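Arylamine n-acetyltransferase (Mycobacterium smegmatis, PDB 1W5R) catalyses the transfer of an acetyl group to arylamines, probably from acetyl-CoA as in other members of its family. Local coordinates at residues Gly9-Arg14 with Lys63-Arg68; Ser95-Trp100 with Pro109-Asn114. The protein carries 1 engineered substitution. One frame throughout, in Å; residues are numbered along the deposited sequence.

Contact 1: residues Gly9-Arg14 with Lys63-Arg68; sequences GGYLTR and KLVDRR
Arg14 reaches from helix 8-14 into the final turn of helix 57-66 and takes hold of the carbonyl of Leu64. NE lies 2.7 Å from Leu64 O, with an almost straight N-H...O angle of 174°; NE is in the plane of the Leu64 carbonyl, and Leu64 O in the plane of the guanidinium. The side chain leaves with CG anti to the backbone N and then bends at chi2 (78°), which swings NE across to the other helix. NH2 adds a weak second bond to Leu64 O and also binds Arg69 O, so the rotation of the guanidinium is well fixed. The CA of Arg68 lies over one of its faces, 3.5 Å above the plane and offset toward the rim.

The tight part is around Val65. Its CG1 comes within 3.5 Å of Gly10 O, against bare backbone at a glycine, while CG2 meets the edge of the Tyr11 ring at CD1, 4.0 Å away. Tyr11 crosses Val65 at about a right angle and packs against Leu79, Leu80 and Val83 of helix 73-87, its OH bonded to His35.

Toward solvent the contact is looser. Beyond the helix, Arg68 adopts positive phi and the end of its side chain leads away from residues 9-14; Arg67 makes a salt bridge with Asp262. Two short helices joined by an apolar valine contact and an arginine-to-carbonyl bond, both leaning on helix 73-87, fit the N-terminal helical bundle of arylamine N-acetyltransferases.

Contact 2: residues Ser95-Trp100 with Pro109-Asn114; sequences SGRVVW and PAQTHN
Gly96 and His113 form an antiparallel hydrogen-bonded pair where strands 90-98 and 111-119 meet. Gly96 N binds His113 O at 3.0 Å, and His113 N returns to Gly96 O at the same length; each donor stands above the plane of the carbonyl it uses. Thr112 N makes a weak bond to Gly96 O as well, so Thr112 and His113 together face one glycine in a classic beta bulge. Ser95 and Asn114 follow as a non-hydrogen-bonded pair. The segment axes approach to 4.5 Å but run at 120°, and past the bulge the chains splay. A water bridges the two chains there, accepting from Val98 N, donating to Ala110 O and hydrogen-bonded to Thr112 OG1.

Among the side chains, Arg97 extends from CG to NE alongside the opposite segment, and its NH1 binds Pro109 O at 2.9 Å, in the carbonyl plane and close to that of the guanidinium. Gln111 CG sits 3.6 Å above the centre of that guanidinium. Beyond it the glutamine chain stays extended, bringing OE1 to accept from Ser95 OG at 2.7 Å. The serine's chi1 of 64° turns OG toward that amide, and OG is also bonded by Arg187 NE. Nearby, the side chains of Val98 and Thr112 cross at about a right angle, Val98 CG2 lying 3.6 Å from Thr112 OG1, while Pro109 CG rests against Val98 O.

His113 NE2 binds Asp130 OD2; these two and position 73, where an engineered glutamine replaces the cysteine, probably form the family's catalytic triad. The His113 ring also meets Tyr180 edge-to-face. Strand 175-182 flanks strand 90-98 on its other side, strand 127-129 continues the sheet beyond 111-119, and helices 73-87 and 189-201 pack on Asn114.

Overall arrangement
The two contacts lie on opposite sides of the chain's centre, about 27 Å apart between centres and about 11 Å between nearest atoms. Contact 1, the more peripheral, joins two helices; contact 2 joins neighbouring strands of a large antiparallel sheet. Helix 73-87 is common ground: it takes Tyr11 and Leu64 of contact 1 and His113 and Asn114 of contact 2. Both contacts mix buried and more open residues, and in both an arginine binds a backbone carbonyl. Contact 1 otherwise rests on apolar touching, whereas contact 2 buries about twice the surface, relies on paired backbone bonds, a water and polar side chains, and includes a histidine of the probable active site.

Contact 1: residues Gly9-Arg14 with Lys63-Arg68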
ATOM      1  N   GLY A   9       4.242  32.100  17.196  1.00 27.65           N
ATOM      2  CA  GLY A   9       3.480  31.200  18.066  1.00 25.25           C
ATOM      3  C   GLY A   9       2.486  30.338  17.301  1.00 23.07           C
ATOM      4  O   GLY A   9       2.348  29.141  17.570  1.00 22.60           O
ATOM      5  N   GLY A  10       1.792  30.956  16.349  1.00 21.41           N
ATOM      6  CA  GLY A  10       0.872  30.244  15.472  1.00 19.48           C
ATOM      7  C   GLY A  10       1.625  29.208  14.648  1.00 18.02           C
ATOM      8  O   GLY A  10       1.198  28.050  14.568  1.00 17.54           O
ATOM      9  N   TYR A  11       2.752  29.616  14.061  1.00 16.82           N
ATOM     10  CA  TYR A  11       3.551  28.688  13.244  1.00 15.80           C
ATOM     11  C   TYR A  11       4.100  27.529  14.059  1.00 15.98           C
ATOM     12  O   TYR A  11       3.997  26.373  13.650  1.00 15.91           O
ATOM     13  CB  TYR A  11       4.694  29.401  12.524  1.00 15.12           C
ATOM     14  CG  TYR A  11       5.624  28.445  11.800  1.00 13.89           C
ATOM     15  CD1 TYR A  11       5.307  27.953  10.532  1.00 13.97           C
ATOM     16  CD2 TYR A  11       6.815  28.027  12.396  1.00 14.65           C
ATOM     17  CE1 TYR A  11       6.152  27.059   9.883  1.00 14.02           C
ATOM     18  CE2 TYR A  11       7.672  27.146  11.756  1.00 13.36           C
ATOM     19  CZ  TYR A  11       7.344  26.675  10.493  1.00 13.82           C
ATOM     20  OH  TYR A  11       8.208  25.807   9.859  1.00 13.20           O
ATOM     21  N   LEU A  12       4.651  27.844  15.228  1.00 16.49           N
ATOM     22  CA  LEU A  12       5.250  26.830  16.086  1.00 17.03           C
ATOM     23  C   LEU A  12       4.227  25.810  16.560  1.00 16.83           C
ATOM     24  O   LEU A  12       4.512  24.620  16.578  1.00 17.01           O
ATOM     25  CB  LEU A  12       5.996  27.473  17.259  1.00 17.70           C
ATOM     26  CG  LEU A  12       7.202  28.317  16.828  1.00 19.12           C
ATOM     27  CD1 LEU A  12       7.628  29.242  17.979  1.00 20.70           C
ATOM     28  CD2 LEU A  12       8.379  27.481  16.324  1.00 21.09           C
ATOM     29  N   THR A  13       3.036  26.281  16.936  1.00 16.77           N
ATOM     30  CA  THR A  13       1.913  25.393  17.267  1.00 17.16           C
ATOM     31  C   THR A  13       1.501  24.506  16.080  1.00 16.66           C
ATOM     32  O   THR A  13       1.286  23.300  16.239  1.00 16.72           O
ATOM     33  CB  THR A  13       0.693  26.194  17.775  1.00 17.83           C
ATOM     34  OG1 THR A  13       1.068  26.914  18.952  1.00 19.17           O
ATOM     35  CG2 THR A  13      -0.474  25.264  18.098  1.00 18.44           C
ATOM     36  N   ARG A  14       1.407  25.118  14.898  1.00 16.70           N
ATOM     37  CA  ARG A  14       1.082  24.419  13.666  1.00 16.33           C
ATOM     38  C   ARG A  14       2.015  23.236  13.425  1.00 15.83           C
ATOM     39  O   ARG A  14       1.575  22.167  12.986  1.00 15.72           O
ATOM     40  CB  ARG A  14       1.151  25.401  12.486  1.00 15.68           C
ATOM     41  CG  ARG A  14       0.841  24.788  11.121  1.00 15.85           C
ATOM     42  CD  ARG A  14      -0.647  24.593  10.917  1.00 14.57           C
ATOM     43  NE  ARG A  14      -0.942  24.367   9.502  1.00 14.06           N
ATOM     44  CZ  ARG A  14      -1.374  23.220   8.986  1.00 15.24           C
ATOM     45  NH1 ARG A  14      -1.587  22.157   9.758  1.00 14.82           N
ATOM     46  NH2 ARG A  14      -1.595  23.135   7.678  1.00 15.38           N
ATOM     47  N   LYS A  63      -2.626  31.535   5.093  1.00 14.35           N
ATOM     48  CA  LYS A  63      -3.041  30.291   4.457  1.00 12.99           C
ATOM     49  C   LYS A  63      -2.486  29.028   5.128  1.00 13.03           C
ATOM     50  O   LYS A  63      -3.242  28.130   5.482  1.00 13.14           O
ATOM     51  CB  LYS A  63      -2.676  30.297   2.973  1.00 12.79           C
ATOM     52  CG  LYS A  63      -3.118  29.042   2.241  1.00 11.80           C
ATOM     53  CD  LYS A  63      -2.707  29.059   0.782  1.00 10.90           C
ATOM     54  CE  LYS A  63      -3.051  27.753   0.102  1.00 11.59           C
ATOM     55  NZ  LYS A  63      -2.638  27.749  -1.323  1.00 11.51           N
ATOM     56  N   LEU A  64      -1.167  28.954   5.282  1.00 13.23           N
ATOM     57  CA  LEU A  64      -0.549  27.697   5.719  1.00 13.07           C
ATOM     58  C   LEU A  64      -0.606  27.475   7.224  1.00 14.14           C
ATOM     59  O   LEU A  64      -0.463  26.344   7.692  1.00 14.46           O
ATOM     60  CB  LEU A  64       0.903  27.600   5.251  1.00 13.43           C
ATOM     61  CG  LEU A  64       1.109  27.024   3.850  1.00 11.88           C
ATOM     62  CD1 LEU A  64       0.516  27.938   2.801  1.00 12.95           C
ATOM     63  CD2 LEU A  64       2.604  26.785   3.599  1.00 12.17           C
ATOM     64  N   VAL A  65      -0.793  28.559   7.972  1.00 15.01           N
ATOM     65  CA  VAL A  65      -0.889  28.459   9.422  1.00 16.34           C
ATOM     66  C   VAL A  65      -2.347  28.624   9.860  1.00 17.97           C
ATOM     67  O   VAL A  65      -2.954  27.668  10.346  1.00 19.06           O
ATOM     68  CB  VAL A  65       0.064  29.447  10.137  1.00 15.94           C
ATOM     69  CG1 VAL A  65      -0.144  29.402  11.661  1.00 16.56           C
ATOM     70  CG2 VAL A  65       1.536  29.162   9.744  1.00 15.32           C
ATOM     71  N   ASP A  66      -2.921  29.804   9.633  1.00 18.76           N
ATOM     72  CA  ASP A  66      -4.240  30.124  10.202  1.00 20.24           C
ATOM     73  C   ASP A  66      -5.382  29.319   9.598  1.00 20.42           C
ATOM     74  O   ASP A  66      -6.345  28.987  10.295  1.00 21.02           O
ATOM     75  CB  ASP A  66      -4.553  31.618  10.071  1.00 20.49           C
ATOM     76  CG  ASP A  66      -3.556  32.500  10.814  1.00 22.61           C
ATOM     77  OD1 ASP A  66      -2.821  32.002  11.701  1.00 25.49           O
ATOM     78  OD2 ASP A  66      -3.503  33.703  10.498  1.00 24.41           O
ATOM     79  N   ARG A  67      -5.288  29.012   8.307  1.00 20.59           N
ATOM     80  CA  ARG A  67      -6.371  28.288   7.626  1.00 21.04           C
ATOM     81  C   ARG A  67      -6.141  26.782   7.515  1.00 20.93           C
ATOM     82  O   ARG A  67      -6.980  26.064   6.955  1.00 21.14           O
ATOM     83  CB  ARG A  67      -6.681  28.905   6.251  1.00 21.22           C
ATOM     84  CG  ARG A  67      -6.990  30.410   6.318  1.00 21.84           C
ATOM     85  CD  ARG A  67      -7.635  31.013   5.068  1.00 22.81           C
ATOM     86  NE  ARG A  67      -7.351  30.295   3.838  1.00 26.40           N
ATOM     87  CZ  ARG A  67      -6.538  30.716   2.877  1.00 26.95           C
ATOM     88  NH1 ARG A  67      -5.893  31.874   2.983  1.00 27.85           N
ATOM     89  NH2 ARG A  67      -6.371  29.959   1.803  1.00 29.48           N
ATOM     90  N   ARG A  68      -5.003  26.311   8.030  1.00 20.61           N
ATOM     91  CA  ARG A  68      -4.681  24.877   8.072  1.00 20.53           C
ATOM     92  C   ARG A  68      -4.752  24.228   6.683  1.00 19.20           C
ATOM     93  O   ARG A  68      -5.239  23.110   6.498  1.00 19.33           O
ATOM     94  CB  ARG A  68      -5.527  24.147   9.126  1.00 22.06           C
ATOM     95  CG  ARG A  68      -5.255  24.662  10.543  1.00 24.42           C
ATOM     96  CD  ARG A  68      -6.234  24.088  11.560  1.00 30.19           C
ATOM     97  NE  ARG A  68      -6.035  24.659  12.895  1.00 33.04           N
ATOM     98  CZ  ARG A  68      -6.822  24.435  13.946  1.00 35.59           C
ATOM     99  NH1 ARG A  68      -7.885  23.640  13.842  1.00 36.96           N
ATOM    100  NH2 ARG A  68      -6.548  25.014  15.112  1.00 36.65           N
TER

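Contact 2: residues Ser95-Trp100 with Pro109-Asn114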
ATOM      1  N   SER A  95      16.264  30.575  -6.347  1.00  9.73           N
ATOM      2  CA  SER A  95      15.393  29.954  -7.343  1.00 10.38           C
ATOM      3  C   SER A  95      16.101  28.817  -8.068  1.00 10.38           C
ATOM      4  O   SER A  95      17.338  28.787  -8.154  1.00 10.19           O
ATOM      5  CB  SER A  95      14.905  30.996  -8.365  1.00 11.15           C
ATOM      6  OG  SER A  95      16.000  31.515  -9.098  1.00 13.30           O
ATOM      7  N   GLY A  96      15.308  27.886  -8.593  1.00 10.45           N
ATOM      8  CA  GLY A  96      15.859  26.767  -9.332  1.00 10.41           C
ATOM      9  C   GLY A  96      14.936  26.211 -10.405  1.00  9.82           C
ATOM     10  O   GLY A  96      13.772  26.622 -10.530  1.00  9.48           O
ATOM     11  N   ARG A  97      15.472  25.274 -11.175  1.00  9.89           N
ATOM     12  CA  ARG A  97      14.798  24.652 -12.310  1.00 10.12           C
ATOM     13  C   ARG A  97      14.681  23.167 -11.999  1.00  9.93           C
ATOM     14  O   ARG A  97      15.667  22.542 -11.581  1.00 10.24           O
ATOM     15  CB  ARG A  97      15.645  24.811 -13.580  1.00 10.30           C
ATOM     16  CG  ARG A  97      16.041  26.256 -13.898  1.00 10.51           C
ATOM     17  CD  ARG A  97      16.862  26.323 -15.176  1.00 10.82           C
ATOM     18  NE  ARG A  97      17.448  27.647 -15.350  1.00 11.76           N
ATOM     19  CZ  ARG A  97      16.820  28.672 -15.932  1.00 10.55           C
ATOM     20  NH1 ARG A  97      15.602  28.526 -16.433  1.00 10.27           N
ATOM     21  NH2 ARG A  97      17.431  29.838 -16.034  1.00 11.46           N
ATOM     22  N   VAL A  98      13.490  22.596 -12.184  1.00  9.69           N
ATOM     23  CA  VAL A  98      13.271  21.193 -11.825  1.00 10.84           C
ATOM     24  C   VAL A  98      13.663  20.292 -12.980  1.00 11.65           C
ATOM     25  O   VAL A  98      13.164  20.415 -14.095  1.00 11.91           O
ATOM     26  CB  VAL A  98      11.797  20.948 -11.360  1.00 10.42           C
ATOM     27  CG1 VAL A  98      11.540  19.448 -11.046  1.00 11.50           C
ATOM     28  CG2 VAL A  98      11.478  21.811 -10.150  1.00 10.92           C
ATOM     29  N   VAL A  99      14.568  19.353 -12.694  1.00 12.81           N
ATOM     30  CA  VAL A  99      15.063  18.449 -13.728  1.00 14.65           C
ATOM     31  C   VAL A  99      14.649  17.006 -13.448  1.00 16.37           C
ATOM     32  O   VAL A  99      15.079  16.082 -14.148  1.00 17.08           O
ATOM     33  CB  VAL A  99      16.608  18.536 -13.878  1.00 14.18           C
ATOM     34  CG1 VAL A  99      17.042  19.945 -14.277  1.00 14.77           C
ATOM     35  CG2 VAL A  99      17.311  18.100 -12.581  1.00 13.48           C
ATOM     36  N   TRP A 100      13.809  16.822 -12.436  1.00 18.21           N
ATOM     37  CA  TRP A 100      13.426  15.484 -12.003  1.00 21.64           C
ATOM     38  C   TRP A 100      12.815  14.654 -13.135  1.00 23.44           C
ATOM     39  O   TRP A 100      11.829  15.055 -13.750  1.00 23.26           O
ATOM     40  CB  TRP A 100      12.505  15.552 -10.789  1.00 23.06           C
ATOM     41  CG  TRP A 100      12.556  14.283  -9.991  1.00 24.95           C
ATOM     42  CD1 TRP A 100      13.512  13.308 -10.069  1.00 27.10           C
ATOM     43  CD2 TRP A 100      11.641  13.865  -8.978  1.00 25.70           C
ATOM     44  NE1 TRP A 100      13.240  12.303  -9.177  1.00 27.40           N
ATOM     45  CE2 TRP A 100      12.094  12.619  -8.494  1.00 25.54           C
ATOM     46  CE3 TRP A 100      10.473  14.420  -8.432  1.00 27.74           C
ATOM     47  CZ2 TRP A 100      11.422  11.911  -7.497  1.00 25.29           C
ATOM     48  CZ3 TRP A 100       9.804  13.718  -7.434  1.00 24.23           C
ATOM     49  CH2 TRP A 100      10.282  12.477  -6.979  1.00 24.94           C
ATOM     50  N   PRO A 109      14.506  23.707 -18.329  1.00 13.71           N
ATOM     51  CA  PRO A 109      13.228  24.013 -17.669  1.00 12.86           C
ATOM     52  C   PRO A 109      13.147  25.461 -17.181  1.00 11.55           C
ATOM     53  O   PRO A 109      14.173  26.100 -16.949  1.00 11.69           O
ATOM     54  CB  PRO A 109      13.203  23.070 -16.450  1.00 13.33           C
ATOM     55  CG  PRO A 109      14.389  22.153 -16.627  1.00 13.79           C
ATOM     56  CD  PRO A 109      15.374  22.865 -17.488  1.00 14.10           C
ATOM     57  N   ALA A 110      11.926  25.963 -17.013  1.00 11.20           N
ATOM     58  CA  ALA A 110      11.697  27.245 -16.352  1.00 10.51           C
ATOM     59  C   ALA A 110      12.172  27.228 -14.905  1.00 10.30           C
ATOM     60  O   ALA A 110      12.309  26.150 -14.300  1.00 10.50           O
ATOM     61  CB  ALA A 110      10.208  27.600 -16.402  1.00 10.37           C
ATOM     62  N   GLN A 111      12.419  28.420 -14.357  1.00  9.84           N
ATOM     63  CA  GLN A 111      12.673  28.556 -12.934  1.00  9.68           C
ATOM     64  C   GLN A 111      11.317  28.440 -12.242  1.00  9.58           C
ATOM     65  O   GLN A 111      10.489  29.355 -12.303  1.00 10.52           O
ATOM     66  CB  GLN A 111      13.332  29.897 -12.604  1.00 10.16           C
ATOM     67  CG  GLN A 111      14.746  30.044 -13.144  1.00 11.17           C
ATOM     68  CD  GLN A 111      15.291  31.413 -12.839  1.00 14.52           C
ATOM     69  OE1 GLN A 111      15.341  31.828 -11.672  1.00 19.48           O
ATOM     70  NE2 GLN A 111      15.695  32.134 -13.880  1.00 18.51           N
ATOM     71  N   THR A 112      11.085  27.285 -11.611  1.00  8.53           N
ATOM     72  CA  THR A 112       9.794  27.013 -10.970  1.00  8.77           C
ATOM     73  C   THR A 112       9.938  26.598  -9.507  1.00  8.76           C
ATOM     74  O   THR A 112       8.950  26.259  -8.846  1.00  8.45           O
ATOM     75  CB  THR A 112       9.033  25.896 -11.682  1.00  8.25           C
ATOM     76  OG1 THR A 112       9.756  24.673 -11.526  1.00  8.97           O
ATOM     77  CG2 THR A 112       8.824  26.201 -13.159  1.00  9.15           C
ATOM     78  N   HIS A 113      11.170  26.601  -9.006  1.00  8.85           N
ATOM     79  CA  HIS A 113      11.406  26.199  -7.621  1.00  9.01           C
ATOM     80  C   HIS A 113      12.023  27.338  -6.821  1.00  9.05           C
ATOM     81  O   HIS A 113      12.621  28.272  -7.391  1.00 10.04           O
ATOM     82  CB  HIS A 113      12.283  24.941  -7.568  1.00  9.55           C
ATOM     83  CG  HIS A 113      12.268  24.237  -6.241  1.00  9.02           C
ATOM     84  ND1 HIS A 113      11.185  24.268  -5.386  1.00 10.03           N
ATOM     85  CD2 HIS A 113      13.189  23.440  -5.646  1.00  8.81           C
ATOM     86  CE1 HIS A 113      11.455  23.552  -4.308  1.00  9.54           C
ATOM     87  NE2 HIS A 113      12.667  23.039  -4.440  1.00  8.20           N
ATOM     88  N   ASN A 114      11.873  27.253  -5.505  1.00  9.22           N
ATOM     89  CA  ASN A 114      12.362  28.263  -4.565  1.00  9.84           C
ATOM     90  C   ASN A 114      12.872  27.476  -3.368  1.00  9.74           C
ATOM     91  O   ASN A 114      12.153  26.615  -2.850  1.00 10.31           O
ATOM     92  CB  ASN A 114      11.195  29.201  -4.194  1.00 10.64           C
ATOM     93  CG  ASN A 114      11.477  30.144  -3.013  1.00 11.40           C
ATOM     94  OD1 ASN A 114      10.556  30.440  -2.252  1.00 14.73           O
ATOM     95  ND2 ASN A 114      12.714  30.637  -2.873  1.00 11.96           N
TER
HETATM   96  O   HOH W   1      11.269  23.781 -13.576  1.00 10.43           O